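Local atomic coordinates of oligopeptide ABC transporter, periplasmic oligopeptide-binding protein, putative (Thermotoga maritima MSB8, PDB entry 5IPW), a protein that probably binds oligopeptides in the periplasm and hands them to an ABC transporter for uptake across the membrane. Residues Trp525-Ile530 / Val552-Asp557. Residues are numbered along the deposited sequence; the frame is centred on the assembly and turned at random.
Sequences WISYYI and VYRLVD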
loop_
_atom_site.group_PDB
_atom_site.type_symbol
_atom_site.label_atom_id
_atom_site.label_comp_id
_atom_site.label_asym_id
_atom_site.label_seq_id
_atom_site.Cartn_x
_atom_site.Cartn_y
_atom_site.Cartn_z
ATOM N N TRP A 525 -4.240 25.404 -14.957
ATOM C CA TRP A 525 -5.648 25.283 -15.330
ATOM C C TRP A 525 -6.428 24.316 -14.444
ATOM O O TRP A 525 -7.569 24.598 -14.074
ATOM C CB TRP A 525 -5.763 24.854 -16.796
ATOM C CG TRP A 525 -5.448 25.966 -17.741
ATOM C CD1 TRP A 525 -4.246 26.234 -18.331
ATOM C CD2 TRP A 525 -6.350 26.977 -18.189
ATOM N NE1 TRP A 525 -4.348 27.347 -19.129
ATOM C CE2 TRP A 525 -5.631 27.822 -19.060
ATOM C CE3 TRP A 525 -7.702 27.247 -17.946
ATOM C CZ2 TRP A 525 -6.218 28.920 -19.687
ATOM C CZ3 TRP A 525 -8.285 28.338 -18.569
ATOM C CH2 TRP A 525 -7.542 29.163 -19.429
ATOM N N ILE A 526 -5.814 23.182 -14.110
ATOM C CA ILE A 526 -6.431 22.190 -13.229
ATOM C C ILE A 526 -6.784 22.806 -11.876
ATOM O O ILE A 526 -7.836 22.525 -11.308
ATOM C CB ILE A 526 -5.506 20.970 -13.023
ATOM C CG1 ILE A 526 -5.396 20.172 -14.323
ATOM C CG2 ILE A 526 -6.024 20.064 -11.908
ATOM C CD1 ILE A 526 -4.191 19.266 -14.382
ATOM N N SER A 527 -5.891 23.642 -11.362
ATOM C CA SER A 527 -6.115 24.324 -10.096
ATOM C C SER A 527 -7.191 25.407 -10.249
ATOM O O SER A 527 -8.021 25.604 -9.356
ATOM C CB SER A 527 -4.802 24.926 -9.610
ATOM O OG SER A 527 -4.885 25.311 -8.259
ATOM N N TYR A 528 -7.168 26.097 -11.391
ATOM C CA TYR A 528 -8.194 27.086 -11.741
ATOM C C TYR A 528 -9.584 26.435 -11.855
ATOM O O TYR A 528 -10.583 27.001 -11.401
ATOM C CB TYR A 528 -7.797 27.821 -13.038
ATOM C CG TYR A 528 -8.839 28.776 -13.596
ATOM C CD1 TYR A 528 -9.467 29.717 -12.779
ATOM C CD2 TYR A 528 -9.178 28.751 -14.948
ATOM C CE1 TYR A 528 -10.415 30.591 -13.286
ATOM C CE2 TYR A 528 -10.126 29.624 -15.466
ATOM C CZ TYR A 528 -10.742 30.542 -14.628
ATOM O OH TYR A 528 -11.686 31.413 -15.122
ATOM N N TYR A 529 -9.629 25.230 -12.421
ATOM C CA TYR A 529 -10.880 24.500 -12.624
ATOM C C TYR A 529 -11.503 24.059 -11.306
ATOM O O TYR A 529 -12.671 24.327 -11.039
ATOM C CB TYR A 529 -10.612 23.279 -13.494
ATOM C CG TYR A 529 -11.823 22.428 -13.791
ATOM C CD1 TYR A 529 -12.259 21.460 -12.893
ATOM C CD2 TYR A 529 -12.517 22.573 -14.988
ATOM C CE1 TYR A 529 -13.360 20.668 -13.172
ATOM C CE2 TYR A 529 -13.617 21.785 -15.279
ATOM C CZ TYR A 529 -14.036 20.833 -14.370
ATOM O OH TYR A 529 -15.132 20.049 -14.657
ATOM N N ILE A 530 -10.716 23.367 -10.494
ATOM C CA ILE A 530 -11.185 22.875 -9.202
ATOM C C ILE A 530 -11.695 24.047 -8.377
ATOM O O ILE A 530 -12.788 23.988 -7.819
ATOM C CB ILE A 530 -10.068 22.134 -8.433
ATOM C CG1 ILE A 530 -9.706 20.828 -9.145
ATOM C CG2 ILE A 530 -10.499 21.821 -7.004
ATOM C CD1 ILE A 530 -8.360 20.263 -8.747
ATOM N N VAL A 552 -9.557 15.564 -19.495
ATOM C CA VAL A 552 -8.782 15.769 -18.264
ATOM C C VAL A 552 -9.646 16.408 -17.179
ATOM O O VAL A 552 -9.653 15.947 -16.039
ATOM C CB VAL A 552 -7.527 16.634 -18.516
ATOM C CG1 VAL A 552 -6.842 17.016 -17.213
ATOM C CG2 VAL A 552 -6.541 15.899 -19.413
ATOM N N TYR A 553 -10.373 17.467 -17.524
ATOM C CA TYR A 553 -11.291 18.102 -16.574
ATOM C C TYR A 553 -12.315 17.107 -16.037
ATOM O O TYR A 553 -12.865 17.299 -14.950
ATOM C CB TYR A 553 -12.039 19.272 -17.219
ATOM C CG TYR A 553 -11.244 20.551 -17.432
ATOM C CD1 TYR A 553 -10.215 20.930 -16.567
ATOM C CD2 TYR A 553 -11.562 21.414 -18.480
ATOM C CE1 TYR A 553 -9.512 22.108 -16.763
ATOM C CE2 TYR A 553 -10.866 22.593 -18.679
ATOM C CZ TYR A 553 -9.842 22.937 -17.818
ATOM O OH TYR A 553 -9.148 24.107 -18.009
ATOM N N ARG A 554 -12.579 16.061 -16.817
ATOM C CA ARG A 554 -13.522 15.015 -16.436
ATOM C C ARG A 554 -12.946 14.125 -15.335
ATOM O O ARG A 554 -13.625 13.832 -14.347
ATOM C CB ARG A 554 -13.914 14.179 -17.670
ATOM C CG ARG A 554 -15.405 13.887 -17.799
ATOM C CD ARG A 554 -16.274 15.122 -17.578
ATOM N NE ARG A 554 -15.689 16.338 -18.153
ATOM C CZ ARG A 554 -15.970 17.582 -17.763
ATOM N NH1 ARG A 554 -16.838 17.818 -16.783
ATOM N NH2 ARG A 554 -15.372 18.609 -18.357
ATOM N N LEU A 555 -11.693 13.703 -15.509
ATOM C CA LEU A 555 -10.985 12.921 -14.486
ATOM C C LEU A 555 -10.983 13.604 -13.121
ATOM O O LEU A 555 -11.015 12.932 -12.093
ATOM C CB LEU A 555 -9.542 12.637 -14.909
ATOM C CG LEU A 555 -9.335 11.483 -15.883
ATOM C CD1 LEU A 555 -7.904 11.479 -16.390
ATOM C CD2 LEU A 555 -9.668 10.146 -15.240
ATOM N N VAL A 556 -10.946 14.934 -13.109
ATOM C CA VAL A 556 -11.035 15.680 -11.858
ATOM C C VAL A 556 -12.403 15.440 -11.239
ATOM O O VAL A 556 -12.498 15.079 -10.069
ATOM C CB VAL A 556 -10.821 17.194 -12.062
ATOM C CG1 VAL A 556 -11.031 17.954 -10.762
ATOM C CG2 VAL A 556 -9.427 17.473 -12.609
ATOM N N ASP A 557 -13.453 15.634 -12.035
ATOM C CA ASP A 557 -14.835 15.451 -11.580
ATOM C C ASP A 557 -15.048 14.073 -10.967
ATOM O O ASP A 557 -15.677 13.942 -9.910
ATOM C CB ASP A 557 -15.814 15.647 -12.741
ATOM C CG ASP A 557 -15.928 17.095 -13.173
ATOM O OD1 ASP A 557 -16.097 17.968 -12.294
ATOM O OD2 ASP A 557 -15.857 17.355 -14.392
#
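Tyr529 and Tyr553 stack where segments 525-530 and 552-557, on helices 523-534 and 550-564, cross at -49°, two helices of a family 5 solute-binding fold joined by a 15-residue connection without helix or strand. The phenol rings form an offset stack, centroids 4.3 Å apart and planes 15° from parallel, with Tyr529 CD2 lying over one face of the Tyr553 ring, toward its rim. Tyr529 is also a knob in a hole made by Tyr553, Arg554, Val556 and Asp557; its CG stands anti to the backbone N, which carries the ring across to the second helix.

Aliphatic contacts continue the interface beside the rings, where Tyr529 also touches Val556. Ile530 CG1 meets Val556 CG1 at 3.6 Å, while Ile526 meets Val556 through CG2 and Val552 through CD1.

Tyr553 OH passes beside Trp525, 3.5 Å from its CE3, and hydrogen-bonds to Glu547; Trp525 NE1 bonds to Gly545 O, so both side chains are also tied to the connecting segment. Arg554 pairs with Glu550 through NH2 and with Asp557 through NH1. That same carboxylate takes the phenol proton of Tyr529: OH to Asp557 OD2 is 2.8 Å, on the syn side and 21° out of the carboxylate plane.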